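Local coordinates for protein haloacid dehalogenase/epoxide hydrolase family (Corynebacterium glutamicum ATCC 13032, PDB 2PR7) that is uncharacterised but, as a calcium-bound member of the haloacid dehalogenase-like family, probably works as a hydrolase, at residues 36-41 with 63-68. Numbering follows the deposited sequence.
Sequences GTVILS and KVLLSG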
# COMPACT_ATOMS: atom_id res chain seq x y z
N GLY A 36 4.56 -9.07 1.16
CA GLY A 36 5.25 -7.90 1.70
C GLY A 36 4.38 -6.66 1.60
O GLY A 36 3.62 -6.51 0.66
N THR A 37 4.46 -5.80 2.60
CA THR A 37 3.56 -4.65 2.69
C THR A 37 4.33 -3.38 2.91
O THR A 37 5.20 -3.29 3.77
CB THR A 37 2.53 -4.84 3.82
OG1 THR A 37 3.17 -5.15 5.07
CG2 THR A 37 1.60 -5.96 3.45
N VAL A 38 4.02 -2.37 2.09
CA VAL A 38 4.63 -1.05 2.18
C VAL A 38 3.56 0.02 2.12
O VAL A 38 2.64 -0.07 1.30
CB VAL A 38 5.62 -0.79 1.02
CG1 VAL A 38 6.32 0.56 1.22
CG2 VAL A 38 6.62 -1.84 0.95
N ILE A 39 3.67 1.02 2.98
CA ILE A 39 2.88 2.24 2.85
C ILE A 39 3.76 3.19 2.07
O ILE A 39 4.91 3.45 2.46
CB ILE A 39 2.50 2.87 4.21
CG1 ILE A 39 1.53 1.95 4.96
CG2 ILE A 39 1.92 4.26 4.01
CD1 ILE A 39 1.16 2.38 6.35
N LEU A 40 3.23 3.66 0.95
CA LEU A 40 3.92 4.64 0.09
C LEU A 40 3.03 5.85 0.07
O LEU A 40 1.94 5.83 -0.54
CB LEU A 40 4.19 4.16 -1.33
CG LEU A 40 4.92 5.09 -2.30
CD1 LEU A 40 6.35 5.38 -1.82
CD2 LEU A 40 4.91 4.50 -3.69
N SER A 41 3.47 6.90 0.74
CA SER A 41 2.64 8.06 0.93
C SER A 41 3.31 9.35 0.42
O SER A 41 4.49 9.59 0.73
CB SER A 41 2.36 8.19 2.42
OG SER A 41 1.68 9.38 2.77
N LYS A 63 7.10 -1.81 5.85
CA LYS A 63 7.83 -0.58 5.66
C LYS A 63 6.90 0.61 5.42
O LYS A 63 5.87 0.46 4.79
CB LYS A 63 8.73 -0.72 4.46
CG LYS A 63 9.73 -1.86 4.49
CD LYS A 63 10.92 -1.55 5.34
CE LYS A 63 11.97 -2.64 5.18
NZ LYS A 63 11.35 -3.99 5.16
N VAL A 64 7.35 1.80 5.82
CA VAL A 64 6.68 3.04 5.53
C VAL A 64 7.67 3.93 4.77
O VAL A 64 8.80 4.19 5.25
CB VAL A 64 6.22 3.72 6.85
CG1 VAL A 64 5.84 5.19 6.62
CG2 VAL A 64 5.03 2.97 7.49
N LEU A 65 7.24 4.41 3.61
CA LEU A 65 8.02 5.33 2.77
C LEU A 65 7.23 6.62 2.56
O LEU A 65 6.06 6.57 2.16
CB LEU A 65 8.35 4.73 1.38
CG LEU A 65 9.33 3.56 1.36
CD1 LEU A 65 9.59 3.15 -0.11
CD2 LEU A 65 10.61 3.91 2.07
N LEU A 66 7.85 7.78 2.80
CA LEU A 66 7.18 9.07 2.72
C LEU A 66 7.93 9.92 1.71
O LEU A 66 9.17 10.09 1.81
CB LEU A 66 7.22 9.75 4.08
CG LEU A 66 6.57 8.89 5.18
CD1 LEU A 66 6.90 9.24 6.65
CD2 LEU A 66 5.03 8.84 4.98
N SER A 67 7.21 10.46 0.73
CA SER A 67 7.84 11.24 -0.33
C SER A 67 8.79 12.35 0.19
O SER A 67 9.83 12.57 -0.39
CB SER A 67 6.76 11.86 -1.20
OG SER A 67 5.95 12.75 -0.46
N GLY A 68 8.42 13.04 1.27
CA GLY A 68 9.25 14.14 1.78
C GLY A 68 10.61 13.68 2.27
O GLY A 68 11.50 14.50 2.47
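Val38 to Ser41 pair in parallel with Lys63 to Leu66, joining the second strand of a Rossmann-like haloacid dehalogenase sheet to the strand at its edge. The two belong to a beta-alpha-beta unit whose crossover carries helix 50-57, and strand 4-7 lies along the other edge of 36-41. The evidence for the pairing is a ladder of five backbone hydrogen bonds, with the short strand axes 4.7 Å apart and inclined by 20°. The ladder starts with Lys63 N to Thr37 O at 3.2 Å, its most bent bond (141° at the hydrogen). The next rungs are straighter: Ile39 gives its N-H to Lys63 O and receives that of Leu65, and Ser41 N reaches Leu65 O. The carbonyl oxygens of Lys63 and Leu65 each also receive a CA-H contact, from Val38 and Leu40 respectively.

Ile39, Val64, Ser41 and Leu66 share one face, where helix 50-57 packs on Ile39, Val64 and Leu66. There Ile39 and Val64 run side by side, with CD1 of Ile39 4.1 Å from CG2 of Val64. On the other face, chi1 of Leu40 (-179°) sets CG beside its carbonyl carbon, and the chi2 turn then directs CD1 to within 3.8 Å of Leu65 CB; both leucines touch helix 77-86, Leu40 through Phe80 and Ala83, Leu65 through Ala82. At the C-terminal end of strand 36-41, the side chain of Ser41 sits about 7 Å from the bound calcium ion, placing this end of the sheet near the family's presumed active site. Leu66 CD2 packs 3.8 Å from Ser41 CB. Leu66 is the N-cap residue of helix 67-70, and the ladder continues into that helix's first residue: Ser67 N donates to Ser41 O at 2.9 Å, while Ser67 OG bonds to Asp43 N.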